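Local coordinates for glycolipid-binding domain-containing protein (Pseudomonas aeruginosa, PDB 2H1T) that is of unknown function but, as a putative glycolipid-binding domain protein, may take part in glycolipid metabolism, at residues His59-Val64 / Leu76-Gly82; Cys100-Trp106 / Ile129-Glu135; Pro109-Thr113 / Gln175-Tyr181; Leu151-Leu157 / Ala168-Val172. All blocks are in the same frame, centred on the assembly; numbering follows the deposited sequence.

Contact 1. Residues His59-Val64 / Leu76-Gly82; sequences HLREAV and LHLLADG
Glu62 reaches across to His77 on the neighbouring strand, and His77 NE2 donates to Glu62 OE2 at 2.6 Å. The glutamate stands with CG anti to its own N (chi1 -166°) and runs on extended, while the imidazole edge takes the anti lone pair of OE2; ring and carboxylate lie nearly coplanar, 17° apart. OE1, the other oxygen, forms a salt bridge with Arg53 on strand 45-54. Val64 CG2 packs against His77 CD2 at 3.6 Å, and in one of its two conformers Leu79 lies alongside Glu62.

At the other end Arg61 starts away from its partner strand, but bends at chi2 and chi3 and folds back, bringing NE to Ala80 O at 2.7 Å with the acceptor in the guanidinium plane. Asp81 O sits over one face of that group. His59 closes the end: His59 ND1 meets Gly82 O in plane, at 2.6 Å. Between these grips backbone bonds join the antiparallel hairpin of strands 60-69 and 72-80, Ala63 and Leu78 forming a hydrogen-bonded pair; Arg61 and Glu62 make a classic beta bulge opposite Arg53. With Arg53 on one oxygen and His77 on the other, the Glu62 carboxylate is held in orientation and probably favoured in its ionised form.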
loop_
_atom_site.group_PDB
_atom_site.type_symbol
_atom_site.label_atom_id
_atom_site.label_comp_id
_atom_site.label_asym_id
_atom_site.label_seq_id
_atom_site.Cartn_x
_atom_site.Cartn_y
_atom_site.Cartn_z
ATOM N N HIS A 59 20.291 0.424 22.676
ATOM C CA HIS A 59 20.281 -1.006 22.330
ATOM C C HIS A 59 18.848 -1.496 22.147
ATOM O O HIS A 59 18.028 -1.352 23.035
ATOM C CB HIS A 59 20.923 -1.854 23.409
ATOM C CG HIS A 59 22.361 -1.556 23.659
ATOM N ND1 HIS A 59 23.295 -2.551 23.867
ATOM C CD2 HIS A 59 23.032 -0.384 23.746
ATOM C CE1 HIS A 59 24.485 -2.003 24.057
ATOM N NE2 HIS A 59 24.353 -0.689 24.000
ATOM N N LEU A 60 18.573 -2.171 21.038
ATOM C CA LEU A 60 17.286 -2.751 20.800
ATOM C C LEU A 60 16.944 -3.824 21.847
ATOM O O LEU A 60 17.772 -4.695 22.123
ATOM C CB LEU A 60 17.214 -3.387 19.411
ATOM C CG LEU A 60 15.780 -3.727 19.017
ATOM C CD1 LEU A 60 14.996 -2.515 18.557
ATOM C CD2 LEU A 60 15.803 -4.728 17.957
ATOM N N ARG A 61 15.745 -3.740 22.425
ATOM C CA ARG A 61 15.236 -4.753 23.377
ATOM C C ARG A 61 14.051 -5.539 22.820
ATOM O O ARG A 61 13.902 -6.738 23.127
ATOM C CB ARG A 61 14.903 -4.119 24.753
ATOM C CG ARG A 61 16.106 -3.393 25.428
ATOM C CD ARG A 61 17.378 -4.339 25.590
ATOM N NE ARG A 61 16.940 -5.600 26.209
ATOM C CZ ARG A 61 16.786 -5.816 27.524
ATOM N NH1 ARG A 61 17.046 -4.883 28.412
ATOM N NH2 ARG A 61 16.326 -6.991 27.947
ATOM N N GLU A 62 13.180 -4.889 22.043
ATOM C CA GLU A 62 12.044 -5.587 21.435
ATOM C C GLU A 62 11.704 -5.068 20.038
ATOM O O GLU A 62 11.809 -3.857 19.748
ATOM C CB GLU A 62 10.829 -5.496 22.366
ATOM C CG GLU A 62 9.677 -6.435 22.061
ATOM C CD GLU A 62 8.641 -6.459 23.199
ATOM O OE1 GLU A 62 8.657 -5.523 24.076
ATOM O OE2 GLU A 62 7.833 -7.423 23.230
ATOM N N ALA A 63 11.288 -5.982 19.176
ATOM C CA ALA A 63 10.777 -5.603 17.870
ATOM C C ALA A 63 9.535 -6.449 17.540
ATOM O O ALA A 63 9.551 -7.647 17.718
ATOM C CB ALA A 63 11.865 -5.790 16.821
ATOM N N VAL A 64 8.480 -5.798 17.060
ATOM C CA VAL A 64 7.246 -6.446 16.617
ATOM C C VAL A 64 6.891 -5.963 15.209
ATOM O O VAL A 64 6.898 -4.758 14.948
ATOM C CB VAL A 64 6.072 -6.110 17.583
ATOM C CG1 VAL A 64 4.842 -6.861 17.199
ATOM C CG2 VAL A 64 6.454 -6.433 19.002
ATOM N N LEU A 76 6.155 -11.193 13.103
ATOM C CA LEU A 76 7.450 -11.513 13.720
ATOM C C LEU A 76 7.600 -10.740 15.029
ATOM O O LEU A 76 7.372 -9.526 15.085
ATOM C CB LEU A 76 8.589 -11.183 12.752
ATOM C CG LEU A 76 10.046 -11.376 13.231
ATOM C CD1 LEU A 76 10.340 -12.884 13.511
ATOM C CD2 LEU A 76 11.021 -10.815 12.199
ATOM N N HIS A 77 7.975 -11.465 16.084
ATOM C CA HIS A 77 8.227 -10.896 17.406
ATOM C C HIS A 77 9.615 -11.318 17.893
ATOM O O HIS A 77 9.869 -12.496 18.123
ATOM C CB HIS A 77 7.194 -11.402 18.408
ATOM C CG HIS A 77 7.208 -10.672 19.719
ATOM N ND1 HIS A 77 6.466 -11.083 20.802
ATOM C CD2 HIS A 77 7.871 -9.561 20.123
ATOM C CE1 HIS A 77 6.676 -10.261 21.822
ATOM N NE2 HIS A 77 7.517 -9.318 21.431
ATOM N N LEU A 78 10.504 -10.347 18.059
ATOM C CA LEU A 78 11.874 -10.594 18.507
ATOM C C LEU A 78 12.149 -9.872 19.816
ATOM O O LEU A 78 11.661 -8.749 20.054
ATOM C CB LEU A 78 12.880 -10.099 17.433
ATOM C CG LEU A 78 12.856 -10.804 16.084
ATOM C CD1 LEU A 78 13.716 -10.080 15.113
ATOM C CD2 LEU A 78 13.300 -12.293 16.236
ATOM N N LEU A 79 12.847 -10.584 20.703
ATOM C CA LEU A 79 13.354 -10.007 21.939
ATOM C C LEU A 79 14.885 -10.086 21.895
ATOM O O LEU A 79 15.446 -11.053 21.422
ATOM C CB LEU A 79 12.788 -10.714 23.186
ATOM C CG LEU A 79 11.359 -10.369 23.666
ATOM C CD1 LEU A 79 10.870 -11.334 24.758
ATOM C CD2 LEU A 79 11.192 -8.934 24.193
ATOM N N ALA A 80 15.545 -9.038 22.373
ATOM C CA ALA A 80 17.007 -8.994 22.463
ATOM C C ALA A 80 17.396 -8.524 23.865
ATOM O O ALA A 80 16.753 -7.646 24.418
ATOM C CB ALA A 80 17.604 -8.056 21.424
ATOM N N ASP A 81 18.470 -9.079 24.422
ATOM C CA ASP A 81 18.882 -8.678 25.785
ATOM C C ASP A 81 19.716 -7.395 25.885
ATOM O O ASP A 81 20.051 -6.963 27.002
ATOM C CB ASP A 81 19.542 -9.840 26.540
ATOM C CG ASP A 81 20.888 -10.246 25.990
ATOM O OD1 ASP A 81 21.311 -9.744 24.946
ATOM O OD2 ASP A 81 21.557 -11.055 26.670
ATOM N N GLY A 82 20.013 -6.774 24.736
ATOM C CA GLY A 82 20.908 -5.613 24.652
ATOM C C GLY A 82 22.402 -5.964 24.666
ATOM O O GLY A 82 23.272 -5.058 24.621
HETATM O O HOH W 1 14.244 -7.969 25.702
#

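Contact 2. Residues Cys100-Trp106 / Ile129-Glu135; sequences CLDIDIW and IRALYIE
Backbone bonds come first: Leu132 N to Asp102 O at 2.7 Å, Asp104 N to Leu132 O, Ile134 N to Asp104 O at 2.8 Å and Trp106 N to Ile134 O, the alternating pattern of parallel strands. Helix 113-119 connects the two strands in the chain, a beta-alpha-beta unit.

Apolar contacts line the face of Ile103, Leu132 and Ile134, where Ile103 CD1 meets Ile134 CD1 at 3.7 Å. Separately, Cys100 CB packs on Leu132 CB at 3.9 Å.

On the other face Tyr133 and Trp106, each with CG anti to N (chi1 174° and 166°), run side by side, Tyr133 OH lying 3.4 Å from Trp106 CB. Tyr133 OH donates to Glu135 OE1 at 2.8 Å, while Glu135 CG lies against Trp106 CD1.

A water bridge forms a further group: water 2 joins Leu101 N, Arg130 O and Asp102 OD2, an oxygen also salt-bridged to Arg118.

One face is thus apolar; on the other the Asp104 carboxylate and the Trp106 indole NH are bonded to Gln146 and Glu40.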
loop_
_atom_site.group_PDB
_atom_site.type_symbol
_atom_site.label_atom_id
_atom_site.label_comp_id
_atom_site.label_asym_id
_atom_site.label_seq_id
_atom_site.Cartn_x
_atom_site.Cartn_y
_atom_site.Cartn_z
ATOM N N CYS A 100 24.399 -9.611 17.311
ATOM C CA CYS A 100 23.697 -8.458 16.749
ATOM C C CYS A 100 23.140 -7.596 17.862
ATOM O O CYS A 100 22.429 -8.086 18.719
ATOM C CB CYS A 100 22.520 -8.908 15.857
ATOM S SG CYS A 100 23.038 -9.722 14.367
ATOM N N LEU A 101 23.482 -6.313 17.857
ATOM C CA LEU A 101 22.931 -5.344 18.820
ATOM C C LEU A 101 21.840 -4.423 18.223
ATOM O O LEU A 101 21.053 -3.826 18.986
ATOM C CB LEU A 101 24.064 -4.440 19.337
ATOM C CG LEU A 101 25.244 -5.152 20.015
ATOM C CD1 LEU A 101 26.288 -4.139 20.474
ATOM C CD2 LEU A 101 24.776 -5.993 21.150
ATOM N N ASP A 102 21.852 -4.257 16.885
ATOM C CA ASP A 102 20.967 -3.334 16.176
ATOM C C ASP A 102 20.208 -4.115 15.092
ATOM O O ASP A 102 20.707 -5.124 14.550
ATOM C CB ASP A 102 21.718 -2.173 15.533
ATOM C CG ASP A 102 22.776 -1.606 16.422
ATOM O OD1 ASP A 102 22.443 -0.930 17.449
ATOM O OD2 ASP A 102 23.952 -1.876 16.110
ATOM N N ILE A 103 19.014 -3.639 14.804
ATOM C CA ILE A 103 18.208 -4.124 13.688
ATOM C C ILE A 103 18.370 -3.126 12.524
ATOM O O ILE A 103 18.559 -1.930 12.743
ATOM C CB ILE A 103 16.713 -4.284 14.098
ATOM C CG1 ILE A 103 16.506 -5.617 14.806
ATOM C CG2 ILE A 103 15.773 -4.295 12.910
ATOM C CD1 ILE A 103 15.016 -5.899 15.161
ATOM N N ASP A 104 18.317 -3.654 11.308
ATOM C CA ASP A 104 18.265 -2.871 10.075
ATOM C C ASP A 104 17.101 -3.442 9.259
ATOM O O ASP A 104 17.109 -4.612 8.853
ATOM C CB ASP A 104 19.595 -2.983 9.330
ATOM C CG ASP A 104 19.613 -2.233 7.999
ATOM O OD1 ASP A 104 18.562 -1.669 7.557
ATOM O OD2 ASP A 104 20.707 -2.219 7.363
ATOM N N ILE A 105 16.089 -2.614 9.060
ATOM C CA ILE A 105 14.868 -3.008 8.329
ATOM C C ILE A 105 15.023 -2.367 6.967
ATOM O O ILE A 105 15.276 -1.169 6.892
ATOM C CB ILE A 105 13.592 -2.386 8.968
ATOM C CG1 ILE A 105 13.291 -2.960 10.367
ATOM C CG2 ILE A 105 12.395 -2.622 8.052
ATOM C CD1 ILE A 105 12.520 -2.016 11.279
ATOM N N TRP A 106 14.799 -3.143 5.908
ATOM C CA TRP A 106 14.614 -2.615 4.528
ATOM C C TRP A 106 13.117 -2.715 4.240
ATOM O O TRP A 106 12.502 -3.741 4.527
ATOM C CB TRP A 106 15.389 -3.437 3.464
ATOM C CG TRP A 106 14.948 -3.118 2.064
ATOM C CD1 TRP A 106 14.007 -3.787 1.288
ATOM C CD2 TRP A 106 15.378 -1.997 1.271
ATOM N NE1 TRP A 106 13.826 -3.120 0.083
ATOM C CE2 TRP A 106 14.662 -2.035 0.045
ATOM C CE3 TRP A 106 16.269 -0.947 1.497
ATOM C CZ2 TRP A 106 14.841 -1.079 -0.954
ATOM C CZ3 TRP A 106 16.448 0.007 0.491
ATOM C CH2 TRP A 106 15.735 -0.071 -0.710
ATOM N N ILE A 129 29.949 -3.237 12.770
ATOM C CA ILE A 129 28.890 -3.773 13.597
ATOM C C ILE A 129 28.351 -5.025 12.923
ATOM O O ILE A 129 28.647 -5.286 11.750
ATOM C CB ILE A 129 27.749 -2.733 13.861
ATOM C CG1 ILE A 129 26.891 -2.529 12.603
ATOM C CG2 ILE A 129 28.323 -1.373 14.306
ATOM C CD1 ILE A 129 25.630 -1.759 12.812
ATOM N N ARG A 130 27.625 -5.807 13.713
ATOM C CA ARG A 130 26.827 -6.922 13.245
ATOM C C ARG A 130 25.346 -6.565 13.405
ATOM O O ARG A 130 24.795 -6.479 14.519
ATOM C CB ARG A 130 27.240 -8.206 13.965
ATOM C CG ARG A 130 26.556 -9.463 13.427
ATOM C CD ARG A 130 26.905 -10.741 14.231
ATOM N NE ARG A 130 28.307 -11.065 14.106
ATOM C CZ ARG A 130 28.871 -11.567 13.000
ATOM N NH1 ARG A 130 28.153 -11.855 11.898
ATOM N NH2 ARG A 130 30.184 -11.778 12.980
ATOM N N ALA A 131 24.703 -6.270 12.279
ATOM C CA ALA A 131 23.336 -5.833 12.294
ATOM C C ALA A 131 22.403 -6.999 12.027
ATOM O O ALA A 131 22.712 -7.891 11.239
ATOM C CB ALA A 131 23.100 -4.734 11.224
ATOM N N LEU A 132 21.249 -7.008 12.665
ATOM C CA LEU A 132 20.215 -7.997 12.298
ATOM C C LEU A 132 19.331 -7.444 11.173
ATOM O O LEU A 132 18.481 -6.582 11.375
ATOM C CB LEU A 132 19.421 -8.436 13.544
ATOM C CG LEU A 132 18.378 -9.497 13.346
ATOM C CD1 LEU A 132 19.031 -10.813 12.816
ATOM C CD2 LEU A 132 17.630 -9.753 14.687
ATOM N N TYR A 133 19.568 -7.933 9.961
ATOM C CA TYR A 133 18.993 -7.338 8.752
ATOM C C TYR A 133 17.692 -8.075 8.483
ATOM O O TYR A 133 17.676 -9.313 8.353
ATOM C CB TYR A 133 19.932 -7.509 7.582
ATOM C CG TYR A 133 19.353 -7.048 6.254
ATOM C CD1 TYR A 133 19.137 -5.681 6.002
ATOM C CD2 TYR A 133 19.039 -7.961 5.246
ATOM C CE1 TYR A 133 18.619 -5.232 4.782
ATOM C CE2 TYR A 133 18.523 -7.508 4.030
ATOM C CZ TYR A 133 18.314 -6.156 3.809
ATOM O OH TYR A 133 17.776 -5.763 2.585
ATOM N N ILE A 134 16.611 -7.310 8.393
ATOM C CA ILE A 134 15.247 -7.849 8.190
ATOM C C ILE A 134 14.661 -7.088 6.995
ATOM O O ILE A 134 14.426 -5.883 7.060
ATOM C CB ILE A 134 14.361 -7.621 9.449
ATOM C CG1 ILE A 134 15.080 -8.144 10.684
ATOM C CG2 ILE A 134 12.958 -8.320 9.281
ATOM C CD1 ILE A 134 14.468 -7.747 12.027
ATOM N N GLU A 135 14.457 -7.818 5.909
ATOM C CA GLU A 135 13.978 -7.267 4.647
ATOM C C GLU A 135 12.505 -7.560 4.511
ATOM O O GLU A 135 12.098 -8.737 4.436
ATOM C CB GLU A 135 14.790 -7.866 3.509
ATOM C CG GLU A 135 14.605 -7.253 2.183
ATOM C CD GLU A 135 15.460 -7.955 1.117
ATOM O OE1 GLU A 135 16.719 -7.912 1.197
ATOM O OE2 GLU A 135 14.857 -8.529 0.194
HETATM O O HOH W 2 25.034 -4.384 16.053
#

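Contact 3. Residues Pro109-Thr113 / Gln175-Tyr181; sequences PFTNT and QGLVIDY
Thr113 OG1 donates to Gly176 O at 2.7 Å, approaching from above the carbonyl plane. With OG1 anti to its own carbonyl carbon (chi1 -64°), the hydroxyl is turned to the 175-181 segment, and its methyl CG2 rests near the same glycine. Gly176 has a positive phi, at backbone angles that call for glycine. Water 3 fills the middle of this tight end, donating to Thr113 OG1 and to Pro109 O and accepting from Val178 N at 2.9 Å, a buried bridge that pairs three polar groups. Beside it Leu177 CD1 lies 3.8 Å from Phe110 CD1, at the ring edge, the two side chains pointing the same way. Val178 CG2 presses on Pro109 O at 3.4 Å, and Val178 CG1 lies 4.0 Å from Pro109 CB.

The loop 109-113 leads from strand 102-106 into helix 113-119, the first part of the crossover connection of a beta-alpha-beta unit, and here it packs on the start of strand 178-181 in the same mixed sheet. Trp10 of the second subunit bonds to Val178 O and packs on Pro109 and Phe110.

Toward Tyr181 the fit is looser. The Asn112 side chain crosses the tyrosine at about a right angle, while Pro109 CB stands 4.2 Å from Tyr181 CD2. At the other extreme, before Gly176, exposed Gln175 barely takes part, Gln175 O lying 4.0 Å from Thr113 CG2.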
loop_
_atom_site.group_PDB
_atom_site.type_symbol
_atom_site.label_atom_id
_atom_site.label_comp_id
_atom_site.label_asym_id
_atom_site.label_seq_id
_atom_site.Cartn_x
_atom_site.Cartn_y
_atom_site.Cartn_z
ATOM N N PRO A 109 14.922 4.093 6.310
ATOM C CA PRO A 109 16.148 4.754 6.779
ATOM C C PRO A 109 16.104 5.075 8.278
ATOM O O PRO A 109 17.096 5.582 8.869
ATOM C CB PRO A 109 16.173 6.020 5.929
ATOM C CG PRO A 109 14.775 6.354 5.776
ATOM C CD PRO A 109 14.006 5.049 5.663
ATOM N N PHE A 110 14.986 4.753 8.921
ATOM C CA PHE A 110 14.921 4.914 10.394
ATOM C C PHE A 110 16.047 4.187 11.094
ATOM O O PHE A 110 16.713 4.758 11.980
ATOM C CB PHE A 110 13.604 4.449 10.995
ATOM C CG PHE A 110 13.569 4.529 12.508
ATOM C CD1 PHE A 110 13.928 5.716 13.181
ATOM C CD2 PHE A 110 13.169 3.471 13.247
ATOM C CE1 PHE A 110 13.907 5.808 14.562
ATOM C CE2 PHE A 110 13.152 3.562 14.639
ATOM C CZ PHE A 110 13.520 4.722 15.290
ATOM N N THR A 111 16.277 2.938 10.696
ATOM C CA THR A 111 17.139 2.079 11.492
ATOM C C THR A 111 18.620 2.466 11.502
ATOM O O THR A 111 19.355 2.054 12.380
ATOM C CB THR A 111 16.950 0.587 11.128
ATOM O OG1 THR A 111 17.174 0.365 9.719
ATOM C CG2 THR A 111 15.539 0.146 11.517
ATOM N N ASN A 112 19.032 3.333 10.579
ATOM C CA ASN A 112 20.390 3.878 10.589
ATOM C C ASN A 112 20.664 4.707 11.861
ATOM O O ASN A 112 21.805 4.915 12.250
ATOM C CB ASN A 112 20.604 4.744 9.359
ATOM C CG ASN A 112 20.578 3.953 8.057
ATOM O OD1 ASN A 112 19.549 3.876 7.379
ATOM N ND2 ASN A 112 21.664 3.303 7.757
ATOM N N THR A 113 19.597 5.164 12.504
ATOM C CA THR A 113 19.716 5.940 13.734
ATOM C C THR A 113 20.293 5.132 14.886
ATOM O O THR A 113 21.052 5.665 15.690
ATOM C CB THR A 113 18.352 6.526 14.094
ATOM O OG1 THR A 113 17.985 7.432 13.063
ATOM C CG2 THR A 113 18.381 7.294 15.415
ATOM N N GLN A 175 19.406 14.645 16.167
ATOM C CA GLN A 175 19.007 13.456 16.905
ATOM C C GLN A 175 19.429 12.158 16.192
ATOM O O GLN A 175 19.150 11.046 16.652
ATOM C CB GLN A 175 17.492 13.489 17.169
ATOM C CG GLN A 175 17.035 14.590 18.159
ATOM C CD GLN A 175 17.083 15.992 17.557
ATOM O OE1 GLN A 175 16.670 16.184 16.402
ATOM N NE2 GLN A 175 17.622 16.992 18.331
ATOM N N GLY A 176 20.074 12.292 15.037
ATOM C CA GLY A 176 20.584 11.126 14.334
ATOM C C GLY A 176 19.559 10.531 13.402
ATOM O O GLY A 176 19.766 9.459 12.865
ATOM N N LEU A 177 18.450 11.244 13.192
ATOM C CA LEU A 177 17.467 10.836 12.213
ATOM C C LEU A 177 17.904 11.254 10.809
ATOM O O LEU A 177 18.289 12.388 10.572
ATOM C CB LEU A 177 16.062 11.366 12.537
ATOM C CG LEU A 177 15.266 10.845 13.727
ATOM C CD1 LEU A 177 14.902 9.342 13.546
ATOM C CD2 LEU A 177 15.910 11.108 15.062
ATOM N N VAL A 178 17.783 10.320 9.881
ATOM C CA VAL A 178 18.134 10.534 8.507
ATOM C C VAL A 178 17.259 11.634 7.866
ATOM O O VAL A 178 16.000 11.587 7.911
ATOM C CB VAL A 178 18.060 9.208 7.679
ATOM C CG1 VAL A 178 18.220 9.479 6.211
ATOM C CG2 VAL A 178 19.089 8.200 8.136
ATOM N N ILE A 179 17.932 12.618 7.293
ATOM C CA ILE A 179 17.312 13.595 6.390
ATOM C C ILE A 179 17.334 13.046 4.952
ATOM O O ILE A 179 16.275 12.870 4.318
ATOM C CB ILE A 179 18.040 15.000 6.488
ATOM C CG1 ILE A 179 17.992 15.505 7.927
ATOM C CG2 ILE A 179 17.352 16.089 5.584
ATOM C CD1 ILE A 179 18.762 16.827 8.146
ATOM N N ASP A 180 18.542 12.817 4.446
ATOM C CA ASP A 180 18.771 12.295 3.094
ATOM C C ASP A 180 19.598 11.042 3.165
ATOM O O ASP A 180 20.639 11.007 3.762
ATOM C CB ASP A 180 19.474 13.274 2.195
ATOM C CG ASP A 180 18.644 14.484 1.882
ATOM O OD1 ASP A 180 17.407 14.334 1.697
ATOM O OD2 ASP A 180 19.226 15.589 1.804
ATOM N N TYR A 181 19.073 10.018 2.550
ATOM C CA TYR A 181 19.788 8.772 2.241
ATOM C C TYR A 181 19.909 8.865 0.720
ATOM O O TYR A 181 19.017 8.472 -0.019
ATOM C CB TYR A 181 18.988 7.561 2.691
ATOM C CG TYR A 181 19.860 6.336 2.799
ATOM C CD1 TYR A 181 20.718 5.974 1.757
ATOM C CD2 TYR A 181 19.813 5.519 3.932
ATOM C CE1 TYR A 181 21.514 4.838 1.845
ATOM C CE2 TYR A 181 20.592 4.358 4.026
ATOM C CZ TYR A 181 21.460 4.040 2.993
ATOM O OH TYR A 181 22.262 2.921 3.045
HETATM O O HOH W 3 16.831 7.693 10.584
#

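Contact 4. Residues Leu151-Leu157 / Ala168-Val172; sequences LDASHYL and AVLLV
Leu171 CD1 lies over the face of the His155 imidazole, 3.7 Å from the ring centroid and 30° off its normal, a CH-pi contact. The two side chains run side by side. In the one given of its two conformers, Val169 sets CG1 at the ring edge, near His155 CD2, and its other methyl, CG2, touches both Leu151 CD1 and Leu157 CD1. On the opposite face of the sheet Val172 CG2 meets Tyr156 CD1 at 4.0 Å, the side chains crossing at about a right angle.

The next layer fixes the imidazole. His155 ND1 donates to Asp152 OD1 at 2.8 Å, the oxygen in the ring plane and approached on its syn side, which sets the rotation of the ring under Leu171. Asp152 begins the type I turn that ends at His155, and Leu151 and Asp152 form a classic bulge opposite His155. Backbone bonds hold the strands: Tyr156 and Leu170 are a hydrogen-bonded pair, and Val172 N reaches Ser154 O at 2.9 Å.

Farther out, Tyr156 and Val172 both pack on Ile116 of helix 113-119. Leu157 bonds through its backbone to Thr149 and Leu171 to strand 178-181, placing the hairpin of strands 155-160 and 167-172 between strands 142-152 and 178-181.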
loop_
_atom_site.group_PDB
_atom_site.type_symbol
_atom_site.label_atom_id
_atom_site.label_comp_id
_atom_site.label_asym_id
_atom_site.label_seq_id
_atom_site.Cartn_x
_atom_site.Cartn_y
_atom_site.Cartn_z
ATOM N N LEU A 151 31.793 11.269 9.670
ATOM C CA LEU A 151 32.574 12.182 8.822
ATOM C C LEU A 151 32.553 13.554 9.470
ATOM O O LEU A 151 33.582 14.239 9.560
ATOM C CB LEU A 151 32.030 12.244 7.392
ATOM C CG LEU A 151 31.928 10.896 6.648
ATOM C CD1 LEU A 151 31.300 11.115 5.264
ATOM C CD2 LEU A 151 33.307 10.224 6.568
ATOM N N ASP A 152 31.357 13.968 9.884
ATOM C CA ASP A 152 31.167 15.149 10.735
ATOM C C ASP A 152 29.881 14.945 11.527
ATOM O O ASP A 152 29.294 13.849 11.463
ATOM C CB ASP A 152 31.222 16.478 9.916
ATOM C CG ASP A 152 30.096 16.643 8.912
ATOM O OD1 ASP A 152 29.046 15.988 9.022
ATOM O OD2 ASP A 152 30.239 17.514 8.016
ATOM N N ALA A 153 29.441 15.952 12.288
ATOM C CA ALA A 153 28.236 15.747 13.141
ATOM C C ALA A 153 27.030 15.318 12.360
ATOM O O ALA A 153 26.215 14.574 12.869
ATOM C CB ALA A 153 27.876 16.994 13.917
ATOM N N SER A 154 26.902 15.784 11.125
ATOM C CA SER A 154 25.676 15.509 10.362
ATOM C C SER A 154 25.840 14.496 9.197
ATOM O O SER A 154 24.880 14.198 8.478
ATOM C CB SER A 154 25.077 16.837 9.903
ATOM O OG SER A 154 25.817 17.382 8.831
ATOM N N HIS A 155 27.036 13.939 9.028
ATOM C CA HIS A 155 27.279 13.003 7.942
ATOM C C HIS A 155 27.978 11.757 8.446
ATOM O O HIS A 155 29.013 11.847 9.125
ATOM C CB HIS A 155 28.151 13.617 6.859
ATOM C CG HIS A 155 27.540 14.762 6.131
ATOM N ND1 HIS A 155 27.627 16.054 6.592
ATOM C CD2 HIS A 155 26.856 14.818 4.956
ATOM C CE1 HIS A 155 27.027 16.860 5.738
ATOM N NE2 HIS A 155 26.556 16.138 4.735
ATOM N N TYR A 156 27.427 10.604 8.043
ATOM C CA TYR A 156 27.966 9.289 8.304
ATOM C C TYR A 156 28.162 8.489 7.012
ATOM O O TYR A 156 27.264 8.456 6.154
ATOM C CB TYR A 156 26.988 8.503 9.201
ATOM C CG TYR A 156 27.098 8.920 10.630
ATOM C CD1 TYR A 156 26.490 10.095 11.076
ATOM C CD2 TYR A 156 27.866 8.184 11.547
ATOM C CE1 TYR A 156 26.641 10.513 12.403
ATOM C CE2 TYR A 156 27.971 8.597 12.892
ATOM C CZ TYR A 156 27.384 9.760 13.295
ATOM O OH TYR A 156 27.513 10.196 14.602
ATOM N N LEU A 157 29.336 7.865 6.890
ATOM C CA LEU A 157 29.584 6.890 5.829
ATOM C C LEU A 157 29.124 5.501 6.237
ATOM O O LEU A 157 29.621 4.917 7.216
ATOM C CB LEU A 157 31.044 6.876 5.428
ATOM C CG LEU A 157 31.454 5.917 4.305
ATOM C CD1 LEU A 157 30.874 6.380 2.960
ATOM C CD2 LEU A 157 32.941 5.801 4.281
ATOM N N ALA A 168 27.292 4.468 1.145
ATOM C CA ALA A 168 26.493 5.670 1.061
ATOM C C ALA A 168 26.904 6.657 2.149
ATOM O O ALA A 168 27.446 6.238 3.206
ATOM C CB ALA A 168 24.993 5.350 1.168
ATOM N N VAL A 169 26.729 7.956 1.866
ATOM C CA VAL A 169 26.861 9.021 2.880
ATOM C C VAL A 169 25.485 9.513 3.307
ATOM O O VAL A 169 24.712 9.968 2.490
ATOM C CB VAL A 169 27.610 10.267 2.391
ATOM C CG1 VAL A 169 27.453 11.430 3.422
ATOM C CG2 VAL A 169 29.071 9.962 2.128
ATOM N N LEU A 170 25.178 9.389 4.600
ATOM C CA LEU A 170 23.877 9.751 5.158
ATOM C C LEU A 170 23.956 11.126 5.784
ATOM O O LEU A 170 24.931 11.449 6.503
ATOM C CB LEU A 170 23.393 8.736 6.198
ATOM C CG LEU A 170 23.545 7.243 5.835
ATOM C CD1 LEU A 170 22.776 6.370 6.886
ATOM C CD2 LEU A 170 23.145 6.915 4.453
ATOM N N LEU A 171 22.976 11.969 5.448
ATOM C CA LEU A 171 22.830 13.256 6.100
ATOM C C LEU A 171 21.756 13.064 7.198
ATOM O O LEU A 171 20.631 12.629 6.908
ATOM C CB LEU A 171 22.371 14.322 5.106
ATOM C CG LEU A 171 22.172 15.710 5.680
ATOM C CD1 LEU A 171 23.492 16.425 6.005
ATOM C CD2 LEU A 171 21.341 16.578 4.730
ATOM N N VAL A 172 22.134 13.361 8.435
ATOM C CA VAL A 172 21.305 13.167 9.602
ATOM C C VAL A 172 21.144 14.480 10.381
ATOM O O VAL A 172 21.940 15.417 10.243
ATOM C CB VAL A 172 21.838 12.034 10.518
ATOM C CG1 VAL A 172 22.021 10.775 9.684
ATOM C CG2 VAL A 172 23.201 12.391 11.186
#

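Contact 1 belongs to the antiparallel sheet; contacts 2 and 4 lie in the mixed sheet, and contact 3 packs a loop against its strand 178-181. The two sheets meet where Ile103 CD1 of contact 2 packs on Ala63 CB of contact 1 at 3.6 Å; the centres of these contacts are about 11 Å apart. Contact 3 joins contact 2 through Thr111 OG1, probably hydrogen-bonded to Ile105 N at 3.2 Å. Contacts 3 and 4 are closer still, with centres about 9 Å apart, and Ile179 N probably bonds to Leu171 O at 2.7 Å. Contacts 1 and 4 stand about 26 Å apart between centres. Bound methylpentanediol, probably from the crystallisation liquor, lies near Tyr133 and near Tyr181, and ethanediol near Val64.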